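Local coordinates for putative dehydrogenase (Pseudomonas fluorescens, PDB 6UUG), which serves as the monooxygenase component of a two-component flavin-dependent system that oxidises methanesulfinate in bacterial sulfur assimilation, at residues 110-114 / 248-252; 124-128 / 230-234; 137-143 / 174-180. All coordinates share one frame; numbering follows the deposited sequence.

Interaction 1: 110-114 / 248-252; sequences HLMLA and RPLIA
Arg248 meets Leu111 with its flat end: Leu111 CD2 lies 3.6 Å above the guanidinium plane, over one face and displaced toward the rim. The route there begins with CG turned opposite the backbone N (chi1 -164°) and continues with a bend at chi2 (-89°), which carries the chain across that of Leu111 at about a right angle. The same group is touched by Met112, whose CE comes to 3.7 Å from Arg248 NH2 at an oblique angle. These contacts are apolar on the side of helix 100-119, and the polar anchorage comes from one turn further on, where Arg248 NE bonds Thr115 OG1, a hydroxyl also linked to Leu111 O. A leucine in place of Arg248 would probably leave Thr115 OG1 without its NE partner and uncover the branch of Leu111 that the guanidinium now overlies. The two segments run almost exactly antiparallel, at 172° between their directions, with axes 10.0 Å apart at closest approach. Such packing joins a helix of the N-terminal region to the start of helix 247-277, consistent with an acyl-CoA dehydrogenase-type fold in which an N-terminal helical domain is applied to a C-terminal bundle. Further along, Ile251 presents two branches to different partners: CG2 touches Leu111 CD1 at 3.8 Å, while CD1 reaches Ala114 CB at 4.1 Å. Trp85 of helix 85-96 packs against both Ala114 and Ile251. At Ala252 the CA atom is 6.5 Å from the CA of Leu111, the nearer of the two register pairs. Ala252 CB touches the same Leu111 CD2 that overlies Arg248, at 3.7 Å, with Leu111 CD1 slightly farther off.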
loop_
_atom_site.group_PDB
_atom_site.type_symbol
_atom_site.label_atom_id
_atom_site.label_comp_id
_atom_site.label_asym_id
_atom_site.label_seq_id
_atom_site.Cartn_x
_atom_site.Cartn_y
_atom_site.Cartn_z
ATOM N N HIS A 110 31.915 -9.199 14.511
ATOM C CA HIS A 110 31.462 -9.779 15.778
ATOM C C HIS A 110 30.682 -11.072 15.560
ATOM O O HIS A 110 30.668 -11.946 16.439
ATOM C CB HIS A 110 30.656 -8.742 16.568
ATOM C CG HIS A 110 31.507 -7.617 17.074
ATOM N ND1 HIS A 110 32.404 -7.786 18.106
ATOM C CD2 HIS A 110 31.659 -6.340 16.648
ATOM C CE1 HIS A 110 33.050 -6.654 18.317
ATOM N NE2 HIS A 110 32.622 -5.761 17.442
ATOM N N LEU A 111 30.032 -11.212 14.400
ATOM C CA LEU A 111 29.418 -12.492 14.050
ATOM C C LEU A 111 30.465 -13.595 13.895
ATOM O O LEU A 111 30.221 -14.745 14.283
ATOM C CB LEU A 111 28.597 -12.354 12.761
ATOM C CG LEU A 111 27.969 -13.642 12.220
ATOM C CD1 LEU A 111 26.902 -14.173 13.151
ATOM C CD2 LEU A 111 27.362 -13.389 10.828
ATOM N N MET A 112 31.631 -13.274 13.322
ATOM C CA MET A 112 32.685 -14.286 13.205
ATOM C C MET A 112 33.176 -14.726 14.581
ATOM O O MET A 112 33.401 -15.920 14.818
ATOM C CB MET A 112 33.860 -13.758 12.380
ATOM C CG MET A 112 33.524 -13.358 10.940
ATOM S SD MET A 112 32.576 -14.586 10.018
ATOM C CE MET A 112 31.034 -13.703 9.735
ATOM N N LEU A 113 33.325 -13.776 15.509
ATOM C CA LEU A 113 33.687 -14.139 16.876
ATOM C C LEU A 113 32.611 -15.004 17.522
ATOM O O LEU A 113 32.920 -15.975 18.219
ATOM C CB LEU A 113 33.936 -12.874 17.696
ATOM C CG LEU A 113 35.179 -12.064 17.346
ATOM C CD1 LEU A 113 35.216 -10.818 18.219
ATOM C CD2 LEU A 113 36.429 -12.929 17.588
ATOM N N ALA A 114 31.337 -14.677 17.287
ATOM C CA ALA A 114 30.259 -15.512 17.805
ATOM C C ALA A 114 30.322 -16.918 17.236
ATOM O O ALA A 114 29.972 -17.885 17.924
ATOM C CB ALA A 114 28.896 -14.891 17.484
ATOM N N ARG A 248 23.594 -18.831 16.183
ATOM C CA ARG A 248 24.472 -18.183 15.209
ATOM C C ARG A 248 23.709 -17.572 14.040
ATOM O O ARG A 248 23.943 -16.392 13.728
ATOM C CB ARG A 248 25.531 -19.184 14.723
ATOM C CG ARG A 248 26.726 -18.539 14.016
ATOM C CD ARG A 248 26.538 -18.366 12.532
ATOM N NE ARG A 248 27.733 -17.760 11.962
ATOM C CZ ARG A 248 27.828 -17.251 10.739
ATOM N NH1 ARG A 248 26.791 -17.273 9.911
ATOM N NH2 ARG A 248 28.976 -16.714 10.346
ATOM N N PRO A 249 22.810 -18.280 13.351
ATOM C CA PRO A 249 22.086 -17.614 12.254
ATOM C C PRO A 249 21.179 -16.495 12.737
ATOM O O PRO A 249 20.941 -15.541 11.985
ATOM C CB PRO A 249 21.286 -18.759 11.612
ATOM C CG PRO A 249 21.145 -19.784 12.701
ATOM C CD PRO A 249 22.431 -19.701 13.472
ATOM N N LEU A 250 20.676 -16.582 13.968
ATOM C CA LEU A 250 19.804 -15.538 14.492
ATOM C C LEU A 250 20.590 -14.262 14.778
ATOM O O LEU A 250 20.083 -13.154 14.562
ATOM C CB LEU A 250 19.076 -16.046 15.741
ATOM C CG LEU A 250 18.256 -17.330 15.565
ATOM C CD1 LEU A 250 17.455 -17.637 16.822
ATOM C CD2 LEU A 250 17.311 -17.174 14.363
ATOM N N ILE A 251 21.824 -14.400 15.278
ATOM C CA ILE A 251 22.699 -13.241 15.425
ATOM C C ILE A 251 22.958 -12.598 14.063
ATOM O O ILE A 251 22.914 -11.373 13.920
ATOM C CB ILE A 251 24.006 -13.647 16.130
ATOM C CG1 ILE A 251 23.709 -14.017 17.589
ATOM C CG2 ILE A 251 25.044 -12.512 16.055
ATOM C CD1 ILE A 251 24.846 -14.821 18.246
ATOM N N ALA A 252 23.219 -13.412 13.041
ATOM C CA ALA A 252 23.401 -12.866 11.694
ATOM C C ALA A 252 22.161 -12.105 11.225
ATOM O O ALA A 252 22.268 -10.970 10.746
ATOM C CB ALA A 252 23.751 -13.989 10.713
#

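Interaction 2: 124-128 / 230-234; sequences QWQPW and ESELL
Gln124 reaches the 3-10 turn 230-232 and the residues just after it with its side-chain amide, bridging two carbonyls at the turn's C-terminal end, and both N-H groups of NE2 are spent there. One goes to Leu233 O at 3.0 Å and is nearly straight (165° at the hydrogen), with its acceptor almost in the amide plane. The other goes to Ser231 O, also 3.0 Å from Gln124 NE2, and is more bent at 153°. In each case the nitrogen sits above the plane of the carbonyl it binds. Alongside, the indole of Trp128 brings its six-membered ring to the turn: Glu232 CA lies at the ring edge, near its plane, 4.2 Å from Trp128 CH2, while Trp128 CZ3 is 3.9 Å from Leu234 CD2 in an oblique apolar contact.

In the next shell, Gln124 OE1 accepts a hydrogen bond from a water at 2.7 Å, and that water also donates to Leu233 O, a longer bond of 3.3 Å. OE1 also accepts from the backbone N of Arg121, just ahead of helix 122-135, which steadies the amide from the oxygen end. Backbone bonds of Glu232 with Ala194 and Leu234 with Ile192 tie the segment to strand 189-196. Glu232 OE1 accepts from Glu229 N, and OE2 forms a salt bridge with Arg199, beyond that strand.

With donors on one end of the amide and acceptor bonds on the other, Gln124 has its flip state defined chemically: exchanging OE1 and NE2 would set oxygen against the carbonyls of Ser231 and Leu233.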
loop_
_atom_site.group_PDB
_atom_site.type_symbol
_atom_site.label_atom_id
_atom_site.label_comp_id
_atom_site.label_asym_id
_atom_site.label_seq_id
_atom_site.Cartn_x
_atom_site.Cartn_y
_atom_site.Cartn_z
ATOM N N GLN A 124 39.874 -23.604 21.953
ATOM C CA GLN A 124 40.011 -22.937 20.667
ATOM C C GLN A 124 39.605 -21.470 20.738
ATOM O O GLN A 124 40.394 -20.589 20.386
ATOM C CB GLN A 124 39.175 -23.667 19.613
ATOM C CG GLN A 124 39.579 -25.104 19.413
ATOM C CD GLN A 124 38.622 -25.841 18.513
ATOM O OE1 GLN A 124 37.636 -26.417 18.971
ATOM N NE2 GLN A 124 38.903 -25.822 17.218
ATOM N N TRP A 125 38.387 -21.181 21.205
ATOM C CA TRP A 125 37.910 -19.807 21.087
ATOM C C TRP A 125 38.456 -18.892 22.180
ATOM O O TRP A 125 38.605 -17.689 21.943
ATOM C CB TRP A 125 36.375 -19.767 21.044
ATOM C CG TRP A 125 35.625 -20.316 22.238
ATOM C CD1 TRP A 125 35.027 -21.534 22.334
ATOM C CD2 TRP A 125 35.340 -19.634 23.468
ATOM N NE1 TRP A 125 34.397 -21.661 23.551
ATOM C CE2 TRP A 125 34.583 -20.512 24.268
ATOM C CE3 TRP A 125 35.655 -18.366 23.970
ATOM C CZ2 TRP A 125 34.140 -20.170 25.546
ATOM C CZ3 TRP A 125 35.212 -18.024 25.237
ATOM C CH2 TRP A 125 34.461 -18.922 26.011
ATOM N N GLN A 126 38.808 -19.425 23.357
ATOM C CA GLN A 126 39.368 -18.549 24.387
ATOM C C GLN A 126 40.687 -17.924 23.948
ATOM O O GLN A 126 40.821 -16.691 24.057
ATOM C CB GLN A 126 39.492 -19.302 25.722
ATOM C CG GLN A 126 38.150 -19.637 26.373
ATOM C CD GLN A 126 38.292 -20.277 27.744
ATOM O OE1 GLN A 126 37.453 -20.081 28.626
ATOM N NE2 GLN A 126 39.353 -21.053 27.929
ATOM N N PRO A 127 41.669 -18.668 23.419
ATOM C CA PRO A 127 42.857 -17.994 22.861
ATOM C C PRO A 127 42.529 -17.046 21.720
ATOM O O PRO A 127 43.137 -15.974 21.613
ATOM C CB PRO A 127 43.735 -19.162 22.385
ATOM C CG PRO A 127 43.276 -20.333 23.158
ATOM C CD PRO A 127 41.806 -20.136 23.367
ATOM N N TRP A 128 41.589 -17.413 20.850
ATOM C CA TRP A 128 41.223 -16.512 19.761
ATOM C C TRP A 128 40.660 -15.200 20.296
ATOM O O TRP A 128 40.971 -14.127 19.762
ATOM C CB TRP A 128 40.227 -17.194 18.823
ATOM C CG TRP A 128 40.887 -18.140 17.859
ATOM C CD1 TRP A 128 42.142 -18.021 17.322
ATOM C CD2 TRP A 128 40.330 -19.342 17.318
ATOM N NE1 TRP A 128 42.394 -19.078 16.476
ATOM C CE2 TRP A 128 41.300 -19.905 16.464
ATOM C CE3 TRP A 128 39.105 -20.002 17.478
ATOM C CZ2 TRP A 128 41.085 -21.096 15.776
ATOM C CZ3 TRP A 128 38.891 -21.178 16.795
ATOM C CH2 TRP A 128 39.875 -21.716 15.950
ATOM N N GLU A 230 43.419 -29.571 12.383
ATOM C CA GLU A 230 42.300 -30.049 13.191
ATOM C C GLU A 230 41.921 -29.026 14.249
ATOM O O GLU A 230 40.733 -28.792 14.500
ATOM C CB GLU A 230 42.651 -31.380 13.862
ATOM C CG GLU A 230 42.869 -32.531 12.901
ATOM C CD GLU A 230 41.659 -32.796 12.034
ATOM O OE1 GLU A 230 41.772 -32.676 10.792
ATOM O OE2 GLU A 230 40.588 -33.114 12.596
ATOM N N SER A 231 42.923 -28.396 14.869
ATOM C CA SER A 231 42.698 -27.385 15.892
ATOM C C SER A 231 42.015 -26.138 15.350
ATOM O O SER A 231 41.627 -25.272 16.142
ATOM C CB SER A 231 44.028 -26.986 16.542
ATOM O OG SER A 231 44.843 -26.264 15.629
ATOM N N GLU A 232 41.877 -26.008 14.035
ATOM C CA GLU A 232 41.220 -24.845 13.464
ATOM C C GLU A 232 39.796 -25.135 13.010
ATOM O O GLU A 232 39.086 -24.202 12.623
ATOM C CB GLU A 232 42.064 -24.296 12.308
ATOM C CG GLU A 232 43.434 -23.811 12.801
ATOM C CD GLU A 232 44.403 -23.498 11.687
ATOM O OE1 GLU A 232 44.441 -24.251 10.690
ATOM O OE2 GLU A 232 45.125 -22.491 11.814
ATOM N N LEU A 233 39.365 -26.397 13.064
ATOM C CA LEU A 233 38.023 -26.777 12.643
ATOM C C LEU A 233 37.030 -26.540 13.769
ATOM O O LEU A 233 37.292 -26.877 14.925
ATOM C CB LEU A 233 37.985 -28.252 12.232
ATOM C CG LEU A 233 38.932 -28.657 11.099
ATOM C CD1 LEU A 233 38.908 -30.168 10.895
ATOM C CD2 LEU A 233 38.556 -27.938 9.827
ATOM N N LEU A 234 35.870 -25.982 13.419
ATOM C CA LEU A 234 34.837 -25.668 14.405
ATOM C C LEU A 234 33.860 -26.841 14.437
ATOM O O LEU A 234 32.826 -26.829 13.775
ATOM C CB LEU A 234 34.147 -24.350 14.062
ATOM C CG LEU A 234 35.027 -23.178 13.610
ATOM C CD1 LEU A 234 34.189 -21.903 13.453
ATOM C CD2 LEU A 234 36.205 -22.945 14.560
HETATM O O HOH W 1 35.947 -28.059 17.680
#

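Interaction 3: 137-143 / 174-180; sequences WFWGNAL and SQMLIAS
Trp139 carries CG opposite the carbonyl carbon (chi1 -74°), and its chi2 lays the six-membered ring over Met176 CB, 3.5 Å from the ring centroid, a CH-pi contact. The like torsion of Met176 (chi1 -66°) carries CG and the sulfur onward: Met176 CG reaches Trp137 CE3 at 3.6 Å, and SD lies oblique to the Trp137 ring but above the Trp139 face, a distant 5.1 Å from the six-membered ring centroid. Ile178 CD1 meets the edge of the Trp139 ring at CZ3, 3.9 Å away. A bend at chi2 of Gln175 (61°) turns OE1 back onto Phe138 N, 2.9 Å away and on a lone pair; Arg65 NH2 shares this oxygen.

Strand 139-142 is the outer strand of a three-stranded mixed sheet, parallel to 176-183, which pairs antiparallel with 189-196. Gly140 N bonds Met176 O at 2.8 Å, and Ile178 N bonds Gly140 O at 3.2 Å. Asn141 OD1 accepts from Leu143 N in an Asx turn.

The inward backbone groups largely pair between the strands, while Leu177 and Ala179 bond strand 189-196. The buried Trp139–Met176–Ile178 face is thus mainly apolar, with Trp139 NE1 bonded to Thr132 OG1 of helix 122-135.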
loop_
_atom_site.group_PDB
_atom_site.type_symbol
_atom_site.label_atom_id
_atom_site.label_comp_id
_atom_site.label_asym_id
_atom_site.label_seq_id
_atom_site.Cartn_x
_atom_site.Cartn_y
_atom_site.Cartn_z
ATOM N N TRP A 137 42.651 -7.768 16.158
ATOM C CA TRP A 137 42.435 -8.514 14.923
ATOM C C TRP A 137 41.050 -8.218 14.353
ATOM O O TRP A 137 40.055 -8.244 15.082
ATOM C CB TRP A 137 42.540 -10.012 15.180
ATOM C CG TRP A 137 43.913 -10.555 15.425
ATOM C CD1 TRP A 137 45.107 -9.889 15.346
ATOM C CD2 TRP A 137 44.223 -11.899 15.790
ATOM N NE1 TRP A 137 46.146 -10.751 15.642
ATOM C CE2 TRP A 137 45.625 -11.989 15.919
ATOM C CE3 TRP A 137 43.447 -13.042 16.022
ATOM C CZ2 TRP A 137 46.262 -13.176 16.269
ATOM C CZ3 TRP A 137 44.087 -14.222 16.371
ATOM C CH2 TRP A 137 45.479 -14.277 16.488
ATOM N N PHE A 138 40.991 -7.973 13.044
ATOM C CA PHE A 138 39.741 -7.775 12.311
ATOM C C PHE A 138 39.388 -9.105 11.646
ATOM O O PHE A 138 40.185 -9.641 10.869
ATOM C CB PHE A 138 39.911 -6.658 11.271
ATOM C CG PHE A 138 38.695 -5.754 11.087
ATOM C CD1 PHE A 138 37.431 -6.284 10.876
ATOM C CD2 PHE A 138 38.838 -4.377 11.109
ATOM C CE1 PHE A 138 36.321 -5.447 10.691
ATOM C CE2 PHE A 138 37.745 -3.525 10.934
ATOM C CZ PHE A 138 36.479 -4.063 10.722
ATOM N N TRP A 139 38.217 -9.653 11.970
ATOM C CA TRP A 139 37.778 -10.946 11.444
ATOM C C TRP A 139 36.864 -10.744 10.239
ATOM O O TRP A 139 35.941 -9.927 10.291
ATOM C CB TRP A 139 37.025 -11.743 12.514
ATOM C CG TRP A 139 37.902 -12.330 13.589
ATOM C CD1 TRP A 139 38.656 -11.640 14.493
ATOM C CD2 TRP A 139 38.091 -13.722 13.882
ATOM N NE1 TRP A 139 39.308 -12.518 15.331
ATOM C CE2 TRP A 139 38.983 -13.800 14.970
ATOM C CE3 TRP A 139 37.606 -14.911 13.316
ATOM C CZ2 TRP A 139 39.391 -15.017 15.516
ATOM C CZ3 TRP A 139 38.010 -16.123 13.859
ATOM C CH2 TRP A 139 38.899 -16.167 14.946
ATOM N N GLY A 140 37.107 -11.512 9.171
ATOM C CA GLY A 140 36.342 -11.411 7.947
ATOM C C GLY A 140 35.591 -12.700 7.638
ATOM O O GLY A 140 35.765 -13.729 8.299
ATOM N N ASN A 141 34.739 -12.625 6.618
ATOM C CA ASN A 141 33.816 -13.702 6.283
ATOM C C ASN A 141 34.232 -14.382 4.990
ATOM O O ASN A 141 34.502 -13.712 3.988
ATOM C CB ASN A 141 32.389 -13.181 6.124
ATOM C CG ASN A 141 31.447 -14.245 5.599
ATOM O OD1 ASN A 141 31.233 -15.265 6.243
ATOM N ND2 ASN A 141 30.882 -14.015 4.414
ATOM N N ALA A 142 34.263 -15.712 5.015
ATOM C CA ALA A 142 34.420 -16.543 3.827
ATOM C C ALA A 142 33.527 -17.767 3.937
ATOM O O ALA A 142 33.875 -18.849 3.453
ATOM C CB ALA A 142 35.878 -16.962 3.621
ATOM N N LEU A 143 32.389 -17.615 4.606
ATOM C CA LEU A 143 31.444 -18.694 4.845
ATOM C C LEU A 143 30.236 -18.452 3.953
ATOM O O LEU A 143 29.555 -17.431 4.091
ATOM C CB LEU A 143 31.055 -18.750 6.326
ATOM C CG LEU A 143 29.779 -19.472 6.786
ATOM C CD1 LEU A 143 29.779 -20.924 6.370
ATOM C CD2 LEU A 143 29.605 -19.361 8.295
ATOM N N SER A 174 41.826 -8.116 6.527
ATOM C CA SER A 174 41.437 -8.831 7.733
ATOM C C SER A 174 42.610 -9.655 8.242
ATOM O O SER A 174 43.558 -9.953 7.510
ATOM C CB SER A 174 40.217 -9.733 7.491
ATOM O OG SER A 174 40.548 -10.893 6.741
ATOM N N GLN A 175 42.541 -9.996 9.526
ATOM C CA GLN A 175 43.549 -10.838 10.157
ATOM C C GLN A 175 43.134 -12.297 10.231
ATOM O O GLN A 175 43.985 -13.189 10.110
ATOM C CB GLN A 175 43.859 -10.319 11.569
ATOM C CG GLN A 175 44.782 -9.100 11.613
ATOM C CD GLN A 175 44.221 -7.893 10.893
ATOM O OE1 GLN A 175 43.215 -7.311 11.312
ATOM N NE2 GLN A 175 44.876 -7.498 9.799
ATOM N N MET A 176 41.845 -12.562 10.410
ATOM C CA MET A 176 41.326 -13.914 10.502
ATOM C C MET A 176 40.096 -14.026 9.617
ATOM O O MET A 176 39.390 -13.037 9.388
ATOM C CB MET A 176 40.969 -14.291 11.949
ATOM C CG MET A 176 42.157 -14.386 12.905
ATOM S SD MET A 176 43.207 -15.822 12.572
ATOM C CE MET A 176 42.090 -17.183 12.914
ATOM N N LEU A 177 39.861 -15.241 9.114
ATOM C CA LEU A 177 38.707 -15.562 8.281
ATOM C C LEU A 177 37.990 -16.777 8.840
ATOM O O LEU A 177 38.611 -17.706 9.362
ATOM C CB LEU A 177 39.092 -15.888 6.829
ATOM C CG LEU A 177 39.787 -14.879 5.943
ATOM C CD1 LEU A 177 40.116 -15.561 4.631
ATOM C CD2 LEU A 177 38.871 -13.691 5.719
ATOM N N ILE A 178 36.671 -16.766 8.716
ATOM C CA ILE A 178 35.859 -17.960 8.885
ATOM C C ILE A 178 35.576 -18.485 7.481
ATOM O O ILE A 178 34.888 -17.829 6.697
ATOM C CB ILE A 178 34.557 -17.663 9.636
ATOM C CG1 ILE A 178 34.843 -17.056 11.018
ATOM C CG2 ILE A 178 33.715 -18.919 9.732
ATOM C CD1 ILE A 178 35.178 -18.074 12.072
ATOM N N ALA A 179 36.097 -19.665 7.154
ATOM C CA ALA A 179 35.960 -20.236 5.818
ATOM C C ALA A 179 35.223 -21.563 5.897
ATOM O O ALA A 179 35.410 -22.331 6.843
ATOM C CB ALA A 179 37.336 -20.446 5.158
ATOM N N SER A 180 34.394 -21.843 4.894
ATOM C CA SER A 180 33.692 -23.115 4.827
ATOM C C SER A 180 34.136 -23.910 3.604
ATOM O O SER A 180 34.611 -23.358 2.607
ATOM C CB SER A 180 32.175 -22.921 4.780
ATOM O OG SER A 180 31.805 -22.075 3.711
#

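Overall arrangement
Along the chain the three contacts are concentric: interaction 1 spans the longest loop, interaction 2 closes within it, and interaction 3 is innermost. The centres of the first two lie about 16 Å apart; the centre of interaction 3 is about 12 Å from that of the first and about 13 Å from that of the second. Interaction 3 is the hub, touching both others. Met112 and Leu113 of helix 100-119 pack onto Gly140, Ile178 and Trp139, Arg248 NH2 of helix 247-277 packs on Leu143 CD2, 3.4 Å away, and Trp128 and Leu234 reach Trp139, Met176 and Ile178. Interactions 1 and 2 do not touch. Consecutive helices 100-119 and 122-135 thus cover one face of the sheet, joining N-terminal helices, strands and helix 247-277.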